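Local coordinates for protein hypothetical transcriptional regulator yurK (Bacillus subtilis, PDB 2IKK) that is of uncharacterised function but is probably a DNA-binding GntR-type transcriptional regulator, of which this chain is the C-terminal UTRA domain, the likely effector-sensing part, at residues H98-L101 with K102-K106; H78-L81 with D82-G86; K44-A47 with E48-Q51; A144-S147 with N148-I152; Q122-E125 with S126-D130. All coordinates share one frame; numbering follows the deposited sequence.

Interaction 1: H98-L101 with K102-K106. With SO4 (sulfate ion), chain C.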
# COMPACT_ATOMS: atom_id res chain seq x y z
N HIS A 98 7.11 9.37 -20.02
CA HIS A 98 7.65 10.54 -19.32
C HIS A 98 8.60 11.31 -20.19
O HIS A 98 8.54 12.55 -20.27
CB HIS A 98 8.26 10.14 -18.01
CG HIS A 98 7.25 9.98 -16.93
ND1 HIS A 98 6.41 8.89 -16.87
CD2 HIS A 98 6.88 10.79 -15.91
CE1 HIS A 98 5.58 9.03 -15.85
NE2 HIS A 98 5.82 10.19 -15.27
N ASP A 99 9.41 10.58 -20.96
CA ASP A 99 10.24 11.20 -22.01
C ASP A 99 9.47 11.99 -23.08
O ASP A 99 9.89 13.09 -23.45
CB ASP A 99 11.09 10.11 -22.67
CG ASP A 99 12.35 9.83 -21.92
OD1 ASP A 99 12.55 10.43 -20.82
OD2 ASP A 99 13.15 9.02 -22.45
N ILE A 100 8.33 11.45 -23.53
CA ILE A 100 7.47 12.09 -24.54
C ILE A 100 6.91 13.36 -23.92
O ILE A 100 7.00 14.42 -24.50
CB ILE A 100 6.31 11.13 -24.98
CG1 ILE A 100 6.90 9.98 -25.81
CG2 ILE A 100 5.21 11.84 -25.76
CD1 ILE A 100 7.95 10.40 -26.92
N LEU A 101 6.39 13.27 -22.72
CA LEU A 101 5.82 14.46 -22.09
C LEU A 101 6.87 15.56 -21.97
O LEU A 101 6.61 16.72 -22.30
CB LEU A 101 5.28 14.14 -20.69
CG LEU A 101 3.96 13.32 -20.69
CD1 LEU A 101 3.72 12.73 -19.25
CD2 LEU A 101 2.79 14.10 -21.12
N LYS A 102 8.05 15.20 -21.50
CA LYS A 102 9.17 16.13 -21.36
C LYS A 102 9.66 16.73 -22.67
O LYS A 102 9.70 17.99 -22.82
CB LYS A 102 10.28 15.47 -20.59
CG LYS A 102 11.39 16.45 -20.24
CD LYS A 102 11.96 16.08 -18.93
CE LYS A 102 13.16 16.96 -18.63
NZ LYS A 102 14.12 16.15 -17.84
N GLN A 103 10.03 15.88 -23.63
CA GLN A 103 10.55 16.44 -24.91
C GLN A 103 9.49 17.05 -25.84
O GLN A 103 9.72 18.09 -26.49
CB GLN A 103 11.47 15.42 -25.64
CG GLN A 103 13.00 15.68 -25.56
CD GLN A 103 13.48 16.43 -24.28
OE1 GLN A 103 13.87 17.61 -24.33
NE2 GLN A 103 13.42 15.75 -23.15
N GLN A 104 8.31 16.44 -25.93
CA GLN A 104 7.35 16.90 -26.90
C GLN A 104 6.52 18.04 -26.33
O GLN A 104 6.12 18.95 -27.09
CB GLN A 104 6.42 15.76 -27.37
CG GLN A 104 7.16 14.69 -28.23
CD GLN A 104 7.92 15.28 -29.43
OE1 GLN A 104 9.06 14.92 -29.68
NE2 GLN A 104 7.27 16.14 -30.18
N TYR A 105 6.22 17.97 -25.03
CA TYR A 105 5.30 18.94 -24.44
C TYR A 105 5.89 19.86 -23.36
O TYR A 105 5.16 20.72 -22.84
CB TYR A 105 4.06 18.20 -23.91
CG TYR A 105 3.40 17.40 -24.99
CD1 TYR A 105 3.66 16.02 -25.11
CD2 TYR A 105 2.53 17.99 -25.90
CE1 TYR A 105 3.11 15.28 -26.12
CE2 TYR A 105 1.96 17.27 -26.90
CZ TYR A 105 2.22 15.89 -26.97
OH TYR A 105 1.65 15.20 -28.00
N LYS A 106 7.18 19.71 -23.06
CA LYS A 106 7.87 20.43 -21.98
C LYS A 106 7.13 20.28 -20.61
O LYS A 106 7.09 21.18 -19.79
CB LYS A 106 8.03 21.91 -22.37
CG LYS A 106 8.67 22.09 -23.77
CD LYS A 106 9.90 21.22 -23.91
CE LYS A 106 10.53 21.41 -25.31
NZ LYS A 106 11.49 20.32 -25.53
S SO4 C . 6.96 5.44 -18.69
O1 SO4 C . 6.37 5.16 -20.00
O2 SO4 C . 8.27 4.80 -18.57
O3 SO4 C . 6.07 4.97 -17.66
O4 SO4 C . 7.22 6.89 -18.50
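I100 lays its CG2 methyl alongside the ring of Y105, with I100 CG2 4.0 Å from Y105 CE1 and the two side chains pointing the same way. The first torsion of I100 (chi1 -70°) sets CG1 beside the backbone N and leaves CG2 on the ring's side. The CA of L101 lies near the plane of the same ring, at its edge. A tyrosine suits the place because its apolar ring can follow the helix while its hydroxyl reaches beyond it: Y105 OH is hydrogen-bonded to P85 O, and the ring meets F84 edge to face.

The backbone is that of helix 97-105. K102 N bonds to H98 O at 3.0 Å, and the bonds Q103 N to D99 O and Q104 N to I100 O follow. The last turn loosens: Y105 N reaches L101 O at 3.0 Å along a bent path (136° at the hydrogen). K106 then leaves the helix with positive phi, and its side chain turns back, its NZ donating to Q103 O at 3.0 Å.

At the other end one sulfate oxygen is gripped twice by a single residue. SO4 O4 accepts hydrogen bonds from H98 N (2.9 Å) and from H98 ND1 (2.7 Å), the latter in the imidazole plane at its edge. M97 N and R63 NH1 also bind the ion, which probably came from the crystallisation liquor. Backbone N-H groups at a helix start, a histidine and an arginine together make a site suited to an anion, perhaps the place of an acidic effector group, as some UTRA-family regulators bind phosphorylated sugars.

Interaction 2: H78-L81 with D82-G86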
# COMPACT_ATOMS: atom_id res chain seq x y z
N HIS A 78 -4.67 7.29 -18.94
CA HIS A 78 -5.45 8.15 -19.85
C HIS A 78 -4.75 9.49 -19.89
O HIS A 78 -4.40 10.02 -18.85
CB HIS A 78 -6.88 8.39 -19.34
CG HIS A 78 -7.72 7.14 -19.36
ND1 HIS A 78 -7.63 6.18 -18.38
CD2 HIS A 78 -8.58 6.65 -20.30
CE1 HIS A 78 -8.45 5.17 -18.67
NE2 HIS A 78 -9.05 5.44 -19.82
N TYR A 79 -4.55 9.98 -21.12
CA TYR A 79 -3.91 11.27 -21.37
C TYR A 79 -4.94 12.14 -22.07
O TYR A 79 -5.48 11.76 -23.05
CB TYR A 79 -2.68 11.13 -22.33
CG TYR A 79 -1.58 10.29 -21.78
CD1 TYR A 79 -0.65 10.79 -20.88
CD2 TYR A 79 -1.52 8.92 -22.13
CE1 TYR A 79 0.41 9.96 -20.40
CE2 TYR A 79 -0.51 8.11 -21.65
CZ TYR A 79 0.41 8.62 -20.76
OH TYR A 79 1.38 7.80 -20.27
N PRO A 80 -5.14 13.34 -21.57
CA PRO A 80 -6.10 14.22 -22.22
C PRO A 80 -5.49 14.80 -23.51
O PRO A 80 -4.49 15.46 -23.46
CB PRO A 80 -6.33 15.30 -21.22
CG PRO A 80 -5.10 15.25 -20.27
CD PRO A 80 -4.54 13.87 -20.36
N LEU A 81 -6.19 14.60 -24.63
CA LEU A 81 -5.69 15.03 -25.92
C LEU A 81 -5.71 16.56 -26.07
O LEU A 81 -4.93 17.14 -26.84
CB LEU A 81 -6.52 14.45 -27.05
CG LEU A 81 -6.07 13.28 -27.93
CD1 LEU A 81 -4.50 13.11 -28.18
CD2 LEU A 81 -6.80 11.95 -27.56
N ASP A 82 -6.55 17.19 -25.29
CA ASP A 82 -6.61 18.65 -25.34
C ASP A 82 -5.35 19.30 -24.74
O ASP A 82 -5.01 20.46 -25.07
CB ASP A 82 -7.90 19.11 -24.66
CG ASP A 82 -9.16 18.89 -25.59
OD1 ASP A 82 -9.11 19.28 -26.79
OD2 ASP A 82 -10.19 18.27 -25.19
N LEU A 83 -4.67 18.61 -23.81
CA LEU A 83 -3.46 19.16 -23.23
C LEU A 83 -2.25 18.71 -24.02
O LEU A 83 -1.22 19.44 -24.09
CB LEU A 83 -3.31 18.68 -21.79
CG LEU A 83 -3.83 19.51 -20.61
CD1 LEU A 83 -5.33 19.33 -20.68
CD2 LEU A 83 -3.19 18.91 -19.30
N PHE A 84 -2.34 17.49 -24.56
CA PHE A 84 -1.26 16.79 -25.25
C PHE A 84 -1.67 16.42 -26.65
O PHE A 84 -1.76 15.25 -27.04
CB PHE A 84 -0.76 15.58 -24.41
CG PHE A 84 -0.44 15.94 -22.97
CD1 PHE A 84 0.65 16.71 -22.71
CD2 PHE A 84 -1.21 15.48 -21.89
CE1 PHE A 84 0.99 17.11 -21.39
CE2 PHE A 84 -0.92 15.85 -20.61
CZ PHE A 84 0.21 16.69 -20.34
N PRO A 85 -1.92 17.44 -27.49
CA PRO A 85 -2.45 17.08 -28.80
C PRO A 85 -1.48 16.13 -29.61
O PRO A 85 -0.27 16.31 -29.57
CB PRO A 85 -2.68 18.46 -29.48
CG PRO A 85 -1.73 19.39 -28.76
CD PRO A 85 -1.74 18.89 -27.32
N GLY A 86 -2.05 15.10 -30.25
CA GLY A 86 -1.27 14.13 -31.00
C GLY A 86 -0.39 13.16 -30.19
O GLY A 86 0.48 12.51 -30.75
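P80 closes strand 71-80 and L83 and F84 fold back onto it, in one helical turn that combines a beta turn with the wider alpha turn. The polar part centres on one carbonyl. P80 O accepts from F84 N at 3.2 Å, in the carbonyl plane, and from L83 N at 3.2 Å, which comes from above that plane. A softer CH···O contact follows, with P85 CA 3.2 Å from L81 O; as a proline, P85 has no N-H to offer that oxygen.

The apolar part is built on the proline ring. P80 CG touches L83 CD1 at 4.1 Å, while P80 CD lies 4.0 Å from F84 CD2, proline and phenylalanine running side by side; chi1 of F84 (-51°) keeps CG beside its backbone N and brings the ring next to P80 CD. L83 CB sits over one face of the F84 ring, near its rim. An alanine in place of P80 would probably open a gap beside F84 and L83, leaving the phenyl ring freer to turn. The F84 ring also packs on I152 and L101, joining strand 150-160 to helix 97-105.

G86 takes positive phi, easy for a residue with no side chain, and the CD1 methyl of L81 ends 3.8 Å from G86 N.

Interaction 3: K44-A47 with E48-Q51; sequences KPIA and EKLQ
From K44 to Q51 the chain makes nearly two turns of alpha helix, the carbonyls of K44, P45 and I46 accepting from the amides of E48, K49 and L50. E48 N meets K44 O at 2.9 Å, K49 N meets P45 O at 3.0 Å, and L50 N meets I46 O at 3.0 Å. P45 fits the first turn, where its missing N-H costs no helical bond, and S43 OG accepts from I46 N just behind it. Q51 ends the helix with positive phi in a Schellman motif; its bond from Q51 N to E48 O is weak, at 3.4 Å.

One side of the helix is apolar. I46 CG2 lies 3.7 Å from L50 CD1, the two side chains next to each other and headed the same way; chi1 of I46 (-69°) turns that methyl toward the next turn. K49 slants across the end of I46, with K49 CE 4.2 Å from I46 CD1. Bends at three successive bonds keep CE by I46 and turn NZ to a salt bridge with D141. E48 instead brings its CB and CG close to the carbonyl oxygen of K44, CG being 3.5 Å from K44 O, and is exposed, as suits a carboxylate.

Helix 44-50 thus rests on the six-stranded sheet: I46 packs on H78 and L50 on P80 of strand 71-80, both also touch C154 of strand 150-160, and K49 reaches strand 136-146 through D141.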
# COMPACT_ATOMS: atom_id res chain seq x y z
N LYS A 44 -16.98 9.54 -16.78
CA LYS A 44 -17.15 10.48 -15.65
C LYS A 44 -15.98 10.47 -14.67
O LYS A 44 -15.44 11.54 -14.35
CB LYS A 44 -18.51 10.32 -14.92
CG LYS A 44 -19.72 10.76 -15.79
CD LYS A 44 -21.05 10.72 -15.07
CE LYS A 44 -22.18 11.47 -15.87
NZ LYS A 44 -23.57 11.30 -15.21
N PRO A 45 -15.59 9.28 -14.18
CA PRO A 45 -14.44 9.27 -13.28
C PRO A 45 -13.15 9.74 -13.90
O PRO A 45 -12.33 10.38 -13.22
CB PRO A 45 -14.28 7.77 -12.91
CG PRO A 45 -15.26 7.03 -13.66
CD PRO A 45 -16.20 7.94 -14.36
N ILE A 46 -12.93 9.42 -15.15
CA ILE A 46 -11.67 9.89 -15.80
C ILE A 46 -11.77 11.43 -15.98
O ILE A 46 -10.78 12.16 -15.72
CB ILE A 46 -11.46 9.20 -17.15
CG1 ILE A 46 -11.12 7.70 -16.95
CG2 ILE A 46 -10.30 9.91 -18.03
CD1 ILE A 46 -10.01 7.43 -15.95
N ALA A 47 -12.90 11.93 -16.47
CA ALA A 47 -12.98 13.40 -16.60
C ALA A 47 -12.87 14.15 -15.26
O ALA A 47 -12.28 15.26 -15.19
CB ALA A 47 -14.27 13.85 -17.38
N GLU A 48 -13.38 13.55 -14.20
CA GLU A 48 -13.28 14.11 -12.85
C GLU A 48 -11.84 14.16 -12.36
O GLU A 48 -11.38 15.22 -11.90
CB GLU A 48 -14.16 13.34 -11.84
CG GLU A 48 -15.59 13.88 -11.81
CD GLU A 48 -16.50 13.27 -10.69
OE1 GLU A 48 -15.94 12.91 -9.60
OE2 GLU A 48 -17.76 13.18 -10.93
N LYS A 49 -11.11 13.08 -12.55
CA LYS A 49 -9.70 13.04 -12.19
C LYS A 49 -8.85 14.07 -12.98
O LYS A 49 -7.90 14.71 -12.41
CB LYS A 49 -9.09 11.64 -12.48
CG LYS A 49 -8.71 10.87 -11.22
CD LYS A 49 -9.17 9.45 -11.21
CE LYS A 49 -8.53 8.57 -12.24
NZ LYS A 49 -7.07 8.28 -11.88
N LEU A 50 -9.14 14.16 -14.27
CA LEU A 50 -8.30 15.01 -15.16
C LEU A 50 -8.75 16.48 -15.19
O LEU A 50 -8.09 17.32 -15.86
CB LEU A 50 -8.22 14.45 -16.60
CG LEU A 50 -7.51 13.07 -16.66
CD1 LEU A 50 -7.62 12.44 -18.13
CD2 LEU A 50 -6.04 13.25 -16.19
N GLN A 51 -9.88 16.75 -14.55
CA GLN A 51 -10.54 18.05 -14.46
C GLN A 51 -10.73 18.64 -15.90
O GLN A 51 -10.28 19.78 -16.23
CB GLN A 51 -9.67 19.03 -13.65
CG GLN A 51 -9.53 18.67 -12.15
CD GLN A 51 -10.67 19.15 -11.24
OE1 GLN A 51 -11.75 19.56 -11.74
NE2 GLN A 51 -10.41 19.19 -9.89

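Interaction 4: A144-S147 with N148-I152; sequences AFTS and NDQPI
D149 and Q150 both face T146 in a G1 beta bulge made without glycine. N148 and D149 take positive phi in succession, a conformation that asparagine and aspartate tolerate better than most residues; S147 and N148 have angles near those of a type II turn. At the bulge the bonding is slack: Q150 N points between T146 O and S147 O, and both bonds are weak at 3.4 Å. Beyond the bulge the strands are joined by firmer bonds, T146 N to Q150 O and I152 N to A144 O, each 2.9 Å.

F145 forms a non-hydrogen-bonded pair with P151. Its ring, held beside the backbone N (chi1 -68°), lies on P151's side of the sheet, CE1 3.9 Å from P151 CB. Over one face of the ring stands the D149 carboxylate, with OD1 3.4 Å from F145 CD1 and the two planes 23° apart. OD1 is held there by H111 NE2, whose ring also meets F145 nearly parallel. With a serine at F145, P151 would probably lose its apolar neighbour and the D149 carboxylate the flat surface beneath it.

On the other face T146 CG2 meets I152 CG2 at 3.7 Å, the side chains crossing at about a right angle, while T146 OG1 bonds to V108 O.

This is the turn of the hairpin between strands 136-146 and 150-160, with strand 71-80 beside 150-160 and strand 111-120 beside 136-146; P151 touches Q51 after helix 44-50, and I152 packs on F84.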
# COMPACT_ATOMS: atom_id res chain seq x y z
N ALA A 144 -1.28 12.06 -11.76
CA ALA A 144 0.03 12.76 -11.80
C ALA A 144 -0.35 14.19 -12.09
O ALA A 144 -1.33 14.46 -12.85
CB ALA A 144 0.89 12.25 -12.92
N PHE A 145 0.47 15.10 -11.56
CA PHE A 145 0.22 16.57 -11.62
C PHE A 145 1.53 17.27 -11.99
O PHE A 145 2.62 16.75 -11.74
CB PHE A 145 -0.11 17.07 -10.21
CG PHE A 145 -1.45 16.58 -9.70
CD1 PHE A 145 -2.63 17.30 -9.95
CD2 PHE A 145 -1.51 15.38 -8.99
CE1 PHE A 145 -3.89 16.85 -9.47
CE2 PHE A 145 -2.78 14.91 -8.52
CZ PHE A 145 -3.95 15.63 -8.74
N THR A 146 1.39 18.43 -12.59
CA THR A 146 2.53 19.30 -12.83
C THR A 146 2.33 20.60 -12.06
O THR A 146 1.51 20.67 -11.16
CB THR A 146 2.82 19.44 -14.38
OG1 THR A 146 4.17 19.98 -14.60
CG2 THR A 146 1.77 20.27 -15.04
N SER A 147 3.14 21.62 -12.37
CA SER A 147 2.97 22.95 -11.81
C SER A 147 1.51 23.38 -11.78
O SER A 147 0.71 23.04 -12.69
CB SER A 147 3.78 23.96 -12.62
OG SER A 147 5.09 23.46 -12.75
N ASN A 148 1.20 24.08 -10.70
CA ASN A 148 -0.06 24.71 -10.48
C ASN A 148 -1.07 23.65 -10.06
O ASN A 148 -2.24 23.89 -10.13
CB ASN A 148 -0.52 25.48 -11.75
CG ASN A 148 0.57 26.48 -12.28
OD1 ASN A 148 1.27 27.18 -11.50
ND2 ASN A 148 0.69 26.55 -13.62
N ASP A 149 -0.61 22.50 -9.57
CA ASP A 149 -1.53 21.40 -9.22
C ASP A 149 -2.39 20.97 -10.43
O ASP A 149 -3.54 20.56 -10.27
CB ASP A 149 -2.43 21.73 -8.02
CG ASP A 149 -2.92 20.48 -7.29
OD1 ASP A 149 -2.22 19.45 -7.31
OD2 ASP A 149 -4.01 20.49 -6.66
N GLN A 150 -1.84 21.07 -11.61
CA GLN A 150 -2.56 20.75 -12.82
C GLN A 150 -2.49 19.22 -13.13
O GLN A 150 -1.43 18.72 -13.40
CB GLN A 150 -1.92 21.52 -13.97
CG GLN A 150 -2.38 21.14 -15.35
CD GLN A 150 -3.88 21.35 -15.49
OE1 GLN A 150 -4.43 22.46 -15.18
NE2 GLN A 150 -4.58 20.28 -15.91
N PRO A 151 -3.63 18.51 -13.08
CA PRO A 151 -3.55 17.05 -13.44
C PRO A 151 -3.12 16.87 -14.92
O PRO A 151 -3.60 17.60 -15.81
CB PRO A 151 -4.99 16.52 -13.15
CG PRO A 151 -5.85 17.72 -13.27
CD PRO A 151 -5.03 18.88 -12.72
N ILE A 152 -2.25 15.88 -15.19
CA ILE A 152 -1.70 15.64 -16.51
C ILE A 152 -2.01 14.26 -17.09
O ILE A 152 -2.17 14.15 -18.30
CB ILE A 152 -0.20 15.89 -16.63
CG1 ILE A 152 0.62 15.17 -15.52
CG2 ILE A 152 0.03 17.47 -16.61
CD1 ILE A 152 2.13 15.13 -15.89

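Interaction 5: Q122-E125 with S126-D130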
# COMPACT_ATOMS: atom_id res chain seq x y z
N GLN A 122 -11.83 -9.19 -13.77
CA GLN A 122 -12.86 -9.55 -14.73
C GLN A 122 -12.20 -10.12 -15.97
O GLN A 122 -10.98 -10.40 -15.97
CB GLN A 122 -13.75 -8.36 -14.99
CG GLN A 122 -14.67 -8.18 -13.75
CD GLN A 122 -15.45 -6.86 -13.82
OE1 GLN A 122 -16.66 -6.85 -13.71
NE2 GLN A 122 -14.73 -5.75 -14.00
N GLN A 123 -12.99 -10.38 -17.01
CA GLN A 123 -12.43 -11.07 -18.19
C GLN A 123 -11.12 -10.46 -18.71
O GLN A 123 -10.18 -11.17 -18.94
CB GLN A 123 -13.50 -11.04 -19.30
CG GLN A 123 -13.29 -11.96 -20.46
CD GLN A 123 -14.54 -11.89 -21.40
OE1 GLN A 123 -15.68 -11.63 -20.94
NE2 GLN A 123 -14.32 -12.07 -22.72
N GLU A 124 -11.07 -9.14 -18.88
CA GLU A 124 -9.91 -8.49 -19.46
C GLU A 124 -8.62 -8.64 -18.61
O GLU A 124 -7.55 -8.90 -19.11
CB GLU A 124 -10.20 -7.00 -19.72
CG GLU A 124 -8.95 -6.34 -20.35
CD GLU A 124 -9.18 -4.89 -20.82
OE1 GLU A 124 -9.63 -4.04 -20.02
OE2 GLU A 124 -8.86 -4.60 -21.99
N GLU A 125 -8.77 -8.49 -17.30
CA GLU A 125 -7.63 -8.64 -16.40
C GLU A 125 -7.12 -10.06 -16.35
O GLU A 125 -5.90 -10.31 -16.28
CB GLU A 125 -8.01 -8.20 -14.98
CG GLU A 125 -8.29 -6.75 -14.89
CD GLU A 125 -9.71 -6.39 -15.15
OE1 GLU A 125 -10.52 -7.25 -15.41
OE2 GLU A 125 -10.03 -5.20 -15.09
N SER A 126 -8.06 -10.98 -16.32
CA SER A 126 -7.75 -12.40 -16.24
C SER A 126 -6.90 -12.76 -17.47
O SER A 126 -5.88 -13.41 -17.36
CB SER A 126 -9.04 -13.21 -16.09
OG SER A 126 -9.58 -13.56 -17.35
N LYS A 127 -7.27 -12.27 -18.65
CA LYS A 127 -6.42 -12.49 -19.83
C LYS A 127 -5.02 -11.91 -19.71
O LYS A 127 -4.08 -12.64 -19.84
CB LYS A 127 -7.10 -11.94 -21.07
CG LYS A 127 -6.26 -12.09 -22.39
CD LYS A 127 -7.15 -11.71 -23.53
CE LYS A 127 -6.97 -12.70 -24.69
NZ LYS A 127 -7.63 -14.02 -24.44
N TYR A 128 -4.89 -10.62 -19.41
CA TYR A 128 -3.60 -9.96 -19.48
C TYR A 128 -2.68 -10.30 -18.32
O TYR A 128 -1.48 -10.31 -18.49
CB TYR A 128 -3.78 -8.45 -19.59
CG TYR A 128 -4.41 -8.05 -20.90
CD1 TYR A 128 -4.03 -8.68 -22.09
CD2 TYR A 128 -5.40 -7.07 -20.95
CE1 TYR A 128 -4.63 -8.32 -23.32
CE2 TYR A 128 -6.00 -6.70 -22.16
CZ TYR A 128 -5.62 -7.33 -23.33
OH TYR A 128 -6.22 -6.93 -24.53
N LEU A 129 -3.28 -10.57 -17.15
CA LEU A 129 -2.52 -10.97 -15.95
C LEU A 129 -2.45 -12.49 -15.76
O LEU A 129 -1.87 -12.97 -14.77
CB LEU A 129 -3.15 -10.35 -14.69
CG LEU A 129 -2.88 -8.83 -14.57
CD1 LEU A 129 -3.53 -8.23 -13.36
CD2 LEU A 129 -1.41 -8.45 -14.63
N ASP A 130 -3.01 -13.22 -16.69
CA ASP A 130 -2.90 -14.66 -16.68
C ASP A 130 -3.34 -15.16 -15.30
O ASP A 130 -2.54 -15.82 -14.61
CB ASP A 130 -1.47 -15.10 -16.99
CG ASP A 130 -1.34 -16.61 -17.09
OD1 ASP A 130 -2.38 -17.33 -17.23
OD2 ASP A 130 -0.20 -17.08 -16.99
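Y128 receives the side chain of E124 at its ring edge: OE2 lies in the ring plane, 3.6 Å from Y128 CE2, and E124 CG comes as close as 3.5 Å to that same CE2. Carboxylate and ring planes stand 40° apart. E124 is extended, its CG anti to the backbone N (chi1 -180°), which brings CG to the CE2 side of the ring at a slant and sends OE2 onward to a salt bridge with K62. F74 meets the Y128 ring with planes at about 45°.

The other flat group, the carboxylate of E125, folds back to the start of the helix. Q122 N, at the N-cap, approaches E125 OE1 at 2.9 Å from above the carboxylate plane. The glutamate three residues on thus takes up the N-H of the N-cap residue, an amide that precedes the helical bonds.

S126 suits the first turn because its small hydroxyl can reach back: OG donates to Q123 O at 2.9 Å, and K127 N joins it from the same face of that carbonyl at 3.1 Å. D130, with positive phi, is the first residue to leave helical angles, in a Schellman motif, its N weakly bonded to K127 O.

Helix 123-129 lies against the sheet through L129, which packs on P71 and F74 of strand 71-80, L137 of strand 136-146 and L158 of strand 150-160.

Overall arrangement
Interactions 1 to 4 gather toward one end of the sheet, whereas interaction 5 lies across the chain's centre from interactions 1, 2 and 4. The centres of interactions 1 and 5 are about 31 Å apart. Interaction 2 is the hub, touching interactions 1, 3 and 4. It lies where strand 71-80 ends, and interaction 4 where its neighbour 150-160 begins; both are partly buried, as is interaction 3, and their side chains meet mainly through apolar groups. Interactions 1 and 5 are more exposed helices with polar starts, one facing a sulfate, the other with a glutamate bonded back to the N-cap amide. Both 3 and 5 end in Schellman motifs.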